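Local structure of mandalate racemase/muconate lactonizing enzyme (Unidentified, 4E4U) at residues G169-H177 against L388-D396; V283-K293 against A319-T327. The protein is a putative member of the mandelate racemase/muconate lactonizing enzyme family in the enolase superfamily, probably an isomerase acting on a carboxylate substrate. All coordinates share one frame; numbering follows the deposited sequence.

Contact 1 (G169-H177 against L388-D396)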
ATOM      1  N   GLY A 169      18.578  11.766 -29.258  1.00 13.63           N
ATOM      2  CA  GLY A 169      17.986  11.414 -30.539  1.00 13.92           C
ATOM      3  C   GLY A 169      16.546  11.866 -30.682  1.00 14.02           C
ATOM      4  O   GLY A 169      16.002  12.529 -29.799  1.00 14.07           O
ATOM      5  N   PRO A 170      15.905  11.503 -31.797  1.00 14.67           N
ATOM      6  CA  PRO A 170      14.560  12.006 -32.085  1.00 15.28           C
ATOM      7  C   PRO A 170      13.512  11.573 -31.067  1.00 14.03           C
ATOM      8  O   PRO A 170      13.552  10.463 -30.516  1.00 14.07           O
ATOM      9  CB  PRO A 170      14.231  11.362 -33.434  1.00 16.67           C
ATOM     10  CG  PRO A 170      15.567  11.104 -34.065  1.00 17.00           C
ATOM     11  CD  PRO A 170      16.441  10.699 -32.908  1.00 15.99           C
ATOM     12  N   TYR A 171      12.575  12.479 -30.816  1.00 13.43           N
ATOM     13  CA  TYR A 171      11.343  12.142 -30.127  1.00 13.59           C
ATOM     14  C   TYR A 171      10.256  12.090 -31.190  1.00 13.52           C
ATOM     15  O   TYR A 171      10.134  13.002 -32.006  1.00 15.00           O
ATOM     16  CB  TYR A 171      11.016  13.165 -29.035  1.00 14.72           C
ATOM     17  CG  TYR A 171      11.250  14.614 -29.406  1.00 15.94           C
ATOM     18  CD1 TYR A 171      12.505  15.194 -29.265  1.00 17.38           C
ATOM     19  CD2 TYR A 171      10.206  15.419 -29.843  1.00 17.01           C
ATOM     20  CE1 TYR A 171      12.719  16.521 -29.578  1.00 19.00           C
ATOM     21  CE2 TYR A 171      10.410  16.747 -30.158  1.00 18.36           C
ATOM     22  CZ  TYR A 171      11.671  17.294 -30.023  1.00 19.71           C
ATOM     23  OH  TYR A 171      11.894  18.618 -30.331  1.00 22.82           O
ATOM     24  N   THR A 172       9.486  11.009 -31.205  1.00 12.56           N
ATOM     25  CA  THR A 172       8.583  10.759 -32.321  1.00 12.36           C
ATOM     26  C   THR A 172       7.173  10.508 -31.834  1.00 11.49           C
ATOM     27  O   THR A 172       6.935  10.359 -30.633  1.00 11.46           O
ATOM     28  CB  THR A 172       9.008   9.529 -33.158  1.00 12.76           C
ATOM     29  OG1 THR A 172       8.514   8.333 -32.540  1.00 13.64           O
ATOM     30  CG2 THR A 172      10.527   9.457 -33.320  1.00 14.17           C
ATOM     31  N   ALA A 173       6.244  10.424 -32.782  1.00 11.48           N
ATOM     32  CA  ALA A 173       4.851  10.125 -32.488  1.00 11.29           C
ATOM     33  C   ALA A 173       4.671   8.762 -31.828  1.00 11.09           C
ATOM     34  O   ALA A 173       3.624   8.499 -31.256  1.00 11.54           O
ATOM     35  CB  ALA A 173       4.010  10.204 -33.759  1.00 12.37           C
ATOM     36  N   TYR A 174       5.689   7.903 -31.905  1.00 10.96           N
ATOM     37  CA  TYR A 174       5.601   6.546 -31.365  1.00 11.88           C
ATOM     38  C   TYR A 174       6.429   6.360 -30.105  1.00 12.20           C
ATOM     39  O   TYR A 174       6.488   5.260 -29.558  1.00 13.81           O
ATOM     40  CB  TYR A 174       6.001   5.522 -32.438  1.00 12.15           C
ATOM     41  CG  TYR A 174       5.151   5.687 -33.675  1.00 12.72           C
ATOM     42  CD1 TYR A 174       3.883   5.127 -33.748  1.00 13.24           C
ATOM     43  CD2 TYR A 174       5.601   6.438 -34.754  1.00 14.13           C
ATOM     44  CE1 TYR A 174       3.084   5.308 -34.866  1.00 14.18           C
ATOM     45  CE2 TYR A 174       4.813   6.621 -35.880  1.00 14.11           C
ATOM     46  CZ  TYR A 174       3.560   6.048 -35.938  1.00 14.43           C
ATOM     47  OH  TYR A 174       2.768   6.229 -37.052  1.00 16.03           O
ATOM     48  N   SER A 175       7.058   7.432 -29.632  1.00 12.19           N
ATOM     49  CA  SER A 175       7.731   7.386 -28.340  1.00 12.40           C
ATOM     50  C   SER A 175       6.700   7.027 -27.258  1.00 12.88           C
ATOM     51  O   SER A 175       5.512   7.345 -27.405  1.00 14.88           O
ATOM     52  CB  SER A 175       8.413   8.727 -28.051  1.00 13.20           C
ATOM     53  OG  SER A 175       9.489   8.938 -28.952  1.00 13.55           O
ATOM     54  N   GLY A 176       7.110   6.354 -26.185  1.00 12.22           N
ATOM     55  CA  GLY A 176       8.495   6.031 -25.895  1.00 11.74           C
ATOM     56  C   GLY A 176       9.068   4.851 -26.657  1.00 11.90           C
ATOM     57  O   GLY A 176       8.341   3.950 -27.084  1.00 12.21           O
ATOM     58  N   HIS A 177      10.387   4.863 -26.817  1.00 11.59           N
ATOM     59  CA  HIS A 177      11.098   3.763 -27.452  1.00 11.13           C
ATOM     60  C   HIS A 177      12.341   3.408 -26.626  1.00 10.25           C
ATOM     61  O   HIS A 177      12.587   3.991 -25.564  1.00 11.54           O
ATOM     62  CB  HIS A 177      11.437   4.092 -28.910  1.00 12.45           C
ATOM     63  CG  HIS A 177      12.212   5.361 -29.077  1.00 13.18           C
ATOM     64  ND1 HIS A 177      11.641   6.523 -29.544  1.00 13.48           N
ATOM     65  CD2 HIS A 177      13.507   5.651 -28.816  1.00 13.92           C
ATOM     66  CE1 HIS A 177      12.559   7.475 -29.583  1.00 13.47           C
ATOM     67  NE2 HIS A 177      13.700   6.970 -29.143  1.00 14.02           N
ATOM     68  N   LEU A 388       6.353  23.588 -32.309  1.00 15.36           N
ATOM     69  CA  LEU A 388       7.264  22.453 -32.163  1.00 17.09           C
ATOM     70  C   LEU A 388       6.544  21.267 -32.777  1.00 15.26           C
ATOM     71  O   LEU A 388       5.318  21.277 -32.851  1.00 15.05           O
ATOM     72  CB  LEU A 388       7.544  22.151 -30.688  1.00 19.48           C
ATOM     73  CG  LEU A 388       8.495  23.063 -29.918  1.00 21.83           C
ATOM     74  CD1 LEU A 388       8.483  22.696 -28.443  1.00 22.24           C
ATOM     75  CD2 LEU A 388       9.905  22.959 -30.476  1.00 23.46           C
ATOM     76  N   GLN A 389       7.283  20.250 -33.214  1.00 15.13           N
ATOM     77  CA  GLN A 389       6.677  19.030 -33.747  1.00 15.11           C
ATOM     78  C   GLN A 389       7.436  17.795 -33.288  1.00 15.70           C
ATOM     79  O   GLN A 389       8.611  17.883 -32.909  1.00 18.15           O
ATOM     80  CB  GLN A 389       6.639  19.061 -35.283  1.00 15.52           C
ATOM     81  CG  GLN A 389       5.787  20.189 -35.828  1.00 15.98           C
ATOM     82  CD  GLN A 389       5.613  20.202 -37.337  1.00 16.22           C
ATOM     83  OE1 GLN A 389       4.915  21.070 -37.866  1.00 16.15           O
ATOM     84  NE2 GLN A 389       6.239  19.257 -38.039  1.00 17.02           N
ATOM     85  N   MET A 390       6.763  16.647 -33.306  1.00 14.55           N
ATOM     86  CA  MET A 390       7.431  15.373 -33.053  1.00 13.97           C
ATOM     87  C   MET A 390       7.712  14.668 -34.369  1.00 14.86           C
ATOM     88  O   MET A 390       7.021  14.900 -35.362  1.00 16.22           O
ATOM     89  CB  MET A 390       6.592  14.485 -32.130  1.00 13.82           C
ATOM     90  CG  MET A 390       6.176  15.202 -30.858  1.00 13.54           C
ATOM     91  SD  MET A 390       5.529  14.151 -29.565  1.00 13.19           S
ATOM     92  CE  MET A 390       7.021  13.359 -28.970  1.00 13.35           C
ATOM     93  N   GLY A 391       8.730  13.814 -34.377  1.00 14.22           N
ATOM     94  CA  GLY A 391       9.072  13.047 -35.560  1.00 14.52           C
ATOM     95  C   GLY A 391       7.903  12.210 -36.038  1.00 14.21           C
ATOM     96  O   GLY A 391       7.141  11.672 -35.236  1.00 14.64           O
ATOM     97  N   GLU A 392       7.756  12.094 -37.350  1.00 15.78           N
ATOM     98  CA  GLU A 392       6.620  11.372 -37.902  1.00 17.59           C
ATOM     99  C   GLU A 392       6.778   9.847 -37.846  1.00 17.68           C
ATOM    100  O   GLU A 392       5.794   9.123 -37.678  1.00 18.53           O
ATOM    101  CB  GLU A 392       6.360  11.821 -39.339  1.00 21.58           C
ATOM    102  CG  GLU A 392       5.107  11.216 -39.915  1.00 25.77           C
ATOM    103  CD  GLU A 392       4.783  11.733 -41.293  1.00 29.69           C
ATOM    104  OE1 GLU A 392       5.661  12.375 -41.916  1.00 31.30           O
ATOM    105  OE2 GLU A 392       3.643  11.494 -41.746  1.00 31.27           O
ATOM    106  N   HIS A 393       8.007   9.356 -37.974  1.00 17.66           N
ATOM    107  CA  HIS A 393       8.238   7.917 -38.057  1.00 18.89           C
ATOM    108  C   HIS A 393       8.928   7.372 -36.816  1.00 17.16           C
ATOM    109  O   HIS A 393       9.644   8.104 -36.135  1.00 16.96           O
ATOM    110  CB  HIS A 393       9.079   7.590 -39.291  1.00 22.84           C
ATOM    111  CG  HIS A 393       8.535   8.168 -40.560  1.00 27.34           C
ATOM    112  ND1 HIS A 393       7.437   7.646 -41.204  1.00 29.85           N
ATOM    113  CD2 HIS A 393       8.939   9.229 -41.296  1.00 29.14           C
ATOM    114  CE1 HIS A 393       7.187   8.361 -42.289  1.00 30.39           C
ATOM    115  NE2 HIS A 393       8.084   9.326 -42.368  1.00 30.99           N
ATOM    116  N   PRO A 394       8.723   6.077 -36.518  1.00 16.96           N
ATOM    117  CA  PRO A 394       9.426   5.499 -35.370  1.00 17.36           C
ATOM    118  C   PRO A 394      10.929   5.559 -35.598  1.00 18.21           C
ATOM    119  O   PRO A 394      11.386   5.467 -36.741  1.00 19.08           O
ATOM    120  CB  PRO A 394       8.972   4.032 -35.379  1.00 18.48           C
ATOM    121  CG  PRO A 394       7.705   4.019 -36.142  1.00 18.89           C
ATOM    122  CD  PRO A 394       7.858   5.090 -37.186  1.00 17.60           C
ATOM    123  N   VAL A 395      11.686   5.711 -34.517  0.52 18.52           N
ATOM    124  CA  VAL A 395      13.146   5.686 -34.584  0.52 19.99           C
ATOM    125  C   VAL A 395      13.643   4.305 -35.021  0.52 21.30           C
ATOM    126  O   VAL A 395      13.140   3.285 -34.552  0.52 22.01           O
ATOM    127  CB  VAL A 395      13.770   6.066 -33.214  0.52 20.48           C
ATOM    128  CG1 VAL A 395      15.228   5.625 -33.126  0.52 21.02           C
ATOM    129  CG2 VAL A 395      13.644   7.564 -32.967  0.52 20.87           C
ATOM    130  N   ASP A 396      14.613   4.272 -35.931  1.00 21.97           N
ATOM    131  CA  ASP A 396      15.241   3.017 -36.316  1.00 23.78           C
ATOM    132  C   ASP A 396      16.477   2.870 -35.439  1.00 23.48           C
ATOM    133  O   ASP A 396      17.175   3.852 -35.189  1.00 22.75           O
ATOM    134  CB  ASP A 396      15.627   3.058 -37.795  1.00 26.23           C
ATOM    135  CG  ASP A 396      16.122   1.714 -38.317  1.00 28.80           C
ATOM    136  OD1 ASP A 396      17.108   1.169 -37.773  1.00 29.41           O
ATOM    137  OD2 ASP A 396      15.520   1.207 -39.285  1.00 31.20           O
TER
HETATM  138  O   HOH W   1      10.366  20.474 -32.803  1.00 47.17           O
HETATM  139  O   HOH W   2      10.143   6.234 -31.949  1.00 15.58           O
HETATM  140  O   HOH W   3       4.168   7.189 -39.200  1.00 23.43           O

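Contact 2 (V283-K293 against A319-T327)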
ATOM      1  N   VAL A 283       4.139  28.850 -17.432  0.68 10.49           N
ATOM      2  CA  VAL A 283       3.041  29.699 -16.956  0.68 10.71           C
ATOM      3  C   VAL A 283       2.030  30.015 -18.047  0.68 11.49           C
ATOM      4  O   VAL A 283       0.890  30.368 -17.751  0.68 12.78           O
ATOM      5  CB  VAL A 283       3.532  31.023 -16.312  0.68 11.64           C
ATOM      6  CG1 VAL A 283       4.367  30.739 -15.080  0.68 13.01           C
ATOM      7  CG2 VAL A 283       4.321  31.867 -17.315  0.68 11.69           C
ATOM      8  N   ALA A 284       2.457  29.893 -19.304  1.00 11.01           N
ATOM      9  CA  ALA A 284       1.584  30.132 -20.455  1.00 11.34           C
ATOM     10  C   ALA A 284       0.811  28.882 -20.903  1.00 11.02           C
ATOM     11  O   ALA A 284       0.061  28.927 -21.876  1.00 10.51           O
ATOM     12  CB  ALA A 284       2.384  30.722 -21.611  1.00 11.64           C
ATOM     13  N   ARG A 285       0.991  27.775 -20.184  1.00 10.55           N
ATOM     14  CA  ARG A 285       0.251  26.534 -20.442  1.00 10.13           C
ATOM     15  C   ARG A 285      -0.585  26.052 -19.256  1.00  9.96           C
ATOM     16  O   ARG A 285      -1.646  25.455 -19.451  1.00 11.02           O
ATOM     17  CB  ARG A 285       1.211  25.408 -20.864  1.00 10.69           C
ATOM     18  CG  ARG A 285       0.630  23.997 -20.738  1.00 10.83           C
ATOM     19  CD  ARG A 285       1.473  22.990 -21.478  1.00 10.50           C
ATOM     20  NE  ARG A 285       1.135  22.975 -22.896  1.00 11.10           N
ATOM     21  CZ  ARG A 285       1.914  22.511 -23.869  1.00 11.28           C
ATOM     22  NH1 ARG A 285       3.136  22.052 -23.606  1.00 11.34           N
ATOM     23  NH2 ARG A 285       1.463  22.515 -25.115  1.00 12.08           N
ATOM     24  N   VAL A 286      -0.114  26.276 -18.029  1.00 10.35           N
ATOM     25  CA  VAL A 286      -0.729  25.595 -16.885  1.00 10.18           C
ATOM     26  C   VAL A 286      -2.064  26.157 -16.413  1.00 10.22           C
ATOM     27  O   VAL A 286      -2.751  25.509 -15.623  1.00 10.87           O
ATOM     28  CB  VAL A 286       0.227  25.482 -15.658  1.00 10.74           C
ATOM     29  CG1 VAL A 286       1.454  24.667 -16.011  1.00 11.32           C
ATOM     30  CG2 VAL A 286       0.595  26.859 -15.112  1.00 11.53           C
ATOM     31  N   GLY A 287      -2.420  27.347 -16.884  1.00 10.69           N
ATOM     32  CA  GLY A 287      -3.658  27.984 -16.472  1.00 11.30           C
ATOM     33  C   GLY A 287      -3.502  29.425 -16.021  1.00 11.88           C
ATOM     34  O   GLY A 287      -4.492  30.067 -15.641  1.00 12.78           O
ATOM     35  N   GLY A 288      -2.273  29.943 -16.066  1.00 11.40           N
ATOM     36  CA  GLY A 288      -2.006  31.326 -15.697  1.00 12.03           C
ATOM     37  C   GLY A 288      -1.204  31.438 -14.416  1.00 11.34           C
ATOM     38  O   GLY A 288      -0.726  30.434 -13.883  1.00 11.76           O
ATOM     39  N   LEU A 289      -1.047  32.660 -13.917  1.00 10.95           N
ATOM     40  CA  LEU A 289      -0.184  32.903 -12.766  1.00 10.90           C
ATOM     41  C   LEU A 289      -0.747  32.387 -11.446  1.00 11.26           C
ATOM     42  O   LEU A 289      -0.005  31.852 -10.629  1.00 10.83           O
ATOM     43  CB  LEU A 289       0.149  34.388 -12.657  1.00 12.13           C
ATOM     44  CG  LEU A 289       1.221  34.841 -13.644  1.00 14.09           C
ATOM     45  CD1 LEU A 289       1.307  36.355 -13.677  1.00 14.97           C
ATOM     46  CD2 LEU A 289       2.573  34.249 -13.254  1.00 17.01           C
ATOM     47  N   LEU A 290      -2.044  32.546 -11.218  1.00 11.24           N
ATOM     48  CA  LEU A 290      -2.606  32.020  -9.977  1.00 10.75           C
ATOM     49  C   LEU A 290      -2.552  30.492  -9.969  1.00 11.22           C
ATOM     50  O   LEU A 290      -2.158  29.891  -8.971  1.00 10.61           O
ATOM     51  CB  LEU A 290      -4.025  32.535  -9.734  1.00 11.83           C
ATOM     52  CG  LEU A 290      -4.652  32.030  -8.430  1.00 13.23           C
ATOM     53  CD1 LEU A 290      -3.797  32.403  -7.226  1.00 15.81           C
ATOM     54  CD2 LEU A 290      -6.077  32.541  -8.269  1.00 14.06           C
ATOM     55  N   GLU A 291      -2.921  29.864 -11.083  1.00 10.63           N
ATOM     56  CA  GLU A 291      -2.811  28.414 -11.168  1.00 10.76           C
ATOM     57  C   GLU A 291      -1.353  27.958 -11.003  1.00 10.10           C
ATOM     58  O   GLU A 291      -1.079  26.951 -10.350  1.00 10.56           O
ATOM     59  CB  GLU A 291      -3.427  27.894 -12.468  1.00 12.18           C
ATOM     60  CG  GLU A 291      -3.592  26.379 -12.523  1.00 11.96           C
ATOM     61  CD  GLU A 291      -4.751  25.829 -11.697  1.00 12.03           C
ATOM     62  OE1 GLU A 291      -5.447  26.584 -10.971  1.00 12.82           O
ATOM     63  OE2 GLU A 291      -4.977  24.613 -11.800  1.00 12.48           O
ATOM     64  N   ALA A 292      -0.411  28.711 -11.569  1.00  9.77           N
ATOM     65  CA  ALA A 292       1.004  28.379 -11.386  1.00  9.82           C
ATOM     66  C   ALA A 292       1.431  28.508  -9.919  1.00 10.35           C
ATOM     67  O   ALA A 292       2.183  27.686  -9.411  1.00 10.75           O
ATOM     68  CB  ALA A 292       1.882  29.243 -12.295  1.00 10.99           C
ATOM     69  N   LYS A 293       0.939  29.538  -9.240  1.00 10.12           N
ATOM     70  CA  LYS A 293       1.188  29.695  -7.808  1.00 10.44           C
ATOM     71  C   LYS A 293       0.638  28.498  -7.032  1.00  9.69           C
ATOM     72  O   LYS A 293       1.275  28.003  -6.095  1.00 10.38           O
ATOM     73  CB  LYS A 293       0.556  30.994  -7.300  1.00 11.89           C
ATOM     74  CG  LYS A 293       0.823  31.311  -5.838  1.00 12.91           C
ATOM     75  CD  LYS A 293       2.219  31.870  -5.643  1.00 14.21           C
ATOM     76  CE  LYS A 293       2.514  32.095  -4.175  1.00 14.95           C
ATOM     77  NZ  LYS A 293       3.850  32.717  -3.966  1.00 14.75           N
ATOM     78  N   ALA A 319       6.110  36.784 -17.334  1.00 11.36           N
ATOM     79  CA  ALA A 319       5.175  36.207 -16.374  1.00 11.70           C
ATOM     80  C   ALA A 319       5.872  35.161 -15.500  1.00 11.24           C
ATOM     81  O   ALA A 319       5.641  35.098 -14.287  1.00 12.20           O
ATOM     82  CB  ALA A 319       3.972  35.606 -17.094  1.00 12.67           C
ATOM     83  N   SER A 320       6.718  34.354 -16.124  0.77 11.05           N
ATOM     84  CA  SER A 320       7.459  33.327 -15.412  0.77 11.45           C
ATOM     85  C   SER A 320       8.361  33.944 -14.344  0.77 11.06           C
ATOM     86  O   SER A 320       8.470  33.427 -13.225  0.77 11.73           O
ATOM     87  CB  SER A 320       8.279  32.517 -16.409  0.77 12.28           C
ATOM     88  OG  SER A 320       8.637  31.272 -15.866  0.77 11.82           O
ATOM     89  N   ILE A 321       8.991  35.058 -14.696  1.00 10.90           N
ATOM     90  CA  ILE A 321       9.850  35.796 -13.789  1.00 11.79           C
ATOM     91  C   ILE A 321       9.045  36.340 -12.610  1.00 11.22           C
ATOM     92  O   ILE A 321       9.512  36.316 -11.475  1.00 11.98           O
ATOM     93  CB  ILE A 321      10.570  36.924 -14.557  1.00 12.67           C
ATOM     94  CG1 ILE A 321      11.632  36.309 -15.471  1.00 14.11           C
ATOM     95  CG2 ILE A 321      11.163  37.958 -13.603  1.00 14.11           C
ATOM     96  CD1 ILE A 321      12.036  37.187 -16.647  1.00 15.27           C
ATOM     97  N   GLN A 322       7.829  36.818 -12.873  1.00 11.20           N
ATOM     98  CA  GLN A 322       6.966  37.289 -11.789  1.00 11.71           C
ATOM     99  C   GLN A 322       6.688  36.176 -10.777  1.00 11.66           C
ATOM    100  O   GLN A 322       6.793  36.386  -9.568  1.00 13.22           O
ATOM    101  CB  GLN A 322       5.650  37.844 -12.339  1.00 12.37           C
ATOM    102  CG  GLN A 322       5.818  39.094 -13.184  1.00 12.71           C
ATOM    103  CD  GLN A 322       6.224  40.305 -12.374  1.00 13.80           C
ATOM    104  OE1 GLN A 322       5.631  40.598 -11.339  1.00 13.84           O
ATOM    105  NE2 GLN A 322       7.232  41.026 -12.846  1.00 15.20           N
ATOM    106  N   LEU A 323       6.346  34.988 -11.267  1.00 11.09           N
ATOM    107  CA  LEU A 323       6.119  33.859 -10.376  1.00 11.43           C
ATOM    108  C   LEU A 323       7.391  33.518  -9.599  1.00 11.05           C
ATOM    109  O   LEU A 323       7.363  33.383  -8.375  1.00 11.53           O
ATOM    110  CB  LEU A 323       5.665  32.632 -11.168  1.00 12.39           C
ATOM    111  CG  LEU A 323       5.523  31.352 -10.336  1.00 13.83           C
ATOM    112  CD1 LEU A 323       4.335  31.463  -9.384  1.00 15.37           C
ATOM    113  CD2 LEU A 323       5.398  30.123 -11.225  1.00 15.40           C
ATOM    114  N   ALA A 324       8.508  33.392 -10.310  1.00 11.00           N
ATOM    115  CA  ALA A 324       9.747  32.950  -9.679  1.00 11.12           C
ATOM    116  C   ALA A 324      10.162  33.880  -8.539  1.00 11.03           C
ATOM    117  O   ALA A 324      10.627  33.425  -7.497  1.00 11.42           O
ATOM    118  CB  ALA A 324      10.850  32.853 -10.711  1.00 12.02           C
ATOM    119  N   THR A 325       9.990  35.183  -8.752  1.00 11.60           N
ATOM    120  CA  THR A 325      10.456  36.198  -7.814  1.00 11.83           C
ATOM    121  C   THR A 325       9.806  36.053  -6.436  1.00 11.92           C
ATOM    122  O   THR A 325      10.423  36.375  -5.421  1.00 12.41           O
ATOM    123  CB  THR A 325      10.244  37.609  -8.409  1.00 12.46           C
ATOM    124  OG1 THR A 325      11.007  37.708  -9.616  1.00 12.64           O
ATOM    125  CG2 THR A 325      10.695  38.704  -7.450  1.00 13.34           C
ATOM    126  N   CYS A 326       8.573  35.547  -6.408  1.00 11.95           N
ATOM    127  CA  CYS A 326       7.829  35.403  -5.154  1.00 11.67           C
ATOM    128  C   CYS A 326       7.648  33.951  -4.709  1.00 11.55           C
ATOM    129  O   CYS A 326       6.770  33.659  -3.890  1.00 12.98           O
ATOM    130  CB  CYS A 326       6.463  36.108  -5.238  1.00 12.27           C
ATOM    131  SG  CYS A 326       5.295  35.471  -6.452  1.00 13.70           S
ATOM    132  N   THR A 327       8.497  33.054  -5.210  1.00 11.53           N
ATOM    133  CA  THR A 327       8.375  31.624  -4.927  1.00 11.88           C
ATOM    134  C   THR A 327       9.510  31.143  -4.022  1.00 12.17           C
ATOM    135  O   THR A 327      10.671  31.228  -4.398  1.00 13.85           O
ATOM    136  CB  THR A 327       8.392  30.805  -6.237  1.00 13.32           C
ATOM    137  OG1 THR A 327       7.214  31.095  -7.002  1.00 14.29           O
ATOM    138  CG2 THR A 327       8.436  29.318  -5.946  1.00 14.39           C
TER
HETATM  139  O   HOH W   4       7.014  29.565 -17.695  1.00 14.99           O
HETATM  140  O   HOH W   5       5.168  30.527  -5.238  1.00 17.71           O

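Contact 1 (G169-H177 against L388-D396)
The His177 imidazole, folded back over its own backbone (chi1 55°), meets Val395, whose CG1 is anti to the backbone N (chi1 162°), leaving CG2 beside that N; in the conformer given, Val395 CB stands 4.1 Å from the centroid of the His177 ring, nearly over its centre, in a CH-pi contact. Here the C-terminal tail after helix 372-377 lies across the loop between barrel strand 162-165 and helix 181-198. A single bridge, parallel in its bonding pattern, joins the two at Thr172 and Gly391. Gly391 N donates to a lone pair of Tyr171 O (2.9 Å, 165°), and Gly391 O receives Ala173 N at 2.9 Å. A type I turn runs from the bridge residue Thr172 to Ser175, with Thr172 OG1 taking the N-H of Tyr174 as an ST turn; in that same conformer Thr172 CG2 lies 3.7 Å from Val395 CG2. One water binds Thr172 OG1 and Val395 N, and more weakly His177 ND1.

Met390, bent at chi3, brings CE to the edge of the Tyr171 ring, 3.9 Å from Tyr171 CD2. A second subunit covers part of this surface, its Arg75 binding Ala173 O and its Gln84 Thr172 O; Ile121 of a third packs on Tyr174 and Pro394. Pro394 CG packs 3.5 Å from Tyr174 CD2, and at that ring's edge Tyr174 CE2 comes within 3.2 Å of Glu392 O, which a water joins to Tyr174 OH.

Contact 2 (V283-K293 against A319-T327)
Helical segments 289-293 and 319-325 run in the same general direction, 38° apart, with axes 10.4 Å from each other at closest approach and Leu289 level with Leu323. Leu323 extends away from its own backbone N (chi1 175°), which carries its two methyls across to the other segment. CD2 of Leu323 lies 3.8 Å from Ala292 CB, while Leu323 CD1 rests 3.9 Å from Lys293 N, against the helix backbone. The Leu289 and Leu323 side chains lie alongside each other, pointing opposite ways, and Leu289 CD2 ends 4.1 Å from Leu323 CB and 3.3 Å from the carbonyl oxygen Ala319 O. These are successive outer helices of the enolase-type barrel, separated in the chain by strand 305-306, and helix 88-109 adds Trp102 against Leu289 and Met99 against Ala319.

In the conformers given for Val283 and Ser320, Val283 CG1 lies close to Leu323 CD2, Val283 CG2 packs on Ala319 CB at 3.8 Å, and a water joins Val283 N to Ser320 OG, an oxygen also bonded to Gln333. The long Lys293 chain, bent at chi2, reaches toward Cys326 and Thr327. Although Lys293 NZ approaches Cys326 O to 3.1 Å, the angle is too poor for a hydrogen bond; the ammonium instead binds Leu117 O, forms a salt bridge with Glu71 of a fourth subunit, and donates to a water held by Thr327 OG1. That hydroxyl and Cys326 N reach Leu323 O from opposite faces of its carbonyl plane.

How the contacts relate
Contact 1 and contact 2 lie on opposite sides of the chain's centre, their own centres about 20 Å and 11 Å from it. Those centres are about 30 Å apart, although the nearest atoms come to about 7 Å without touching. Tyr41 ties the two regions together: Leu388 touches it from the tail, and Ala284 forms a backbone hydrogen bond with it. In sequence, contact 2 falls between the two segments of contact 1. Helix 70-79 of different neighbouring subunits meets each, Arg75 of a second subunit at contact 1 and Glu71 of a fourth at contact 2. Neither contact includes the residues lining the dimercaptobutanediol pocket, Tyr132, Cys151, Glu154, Asn155 and Leu158.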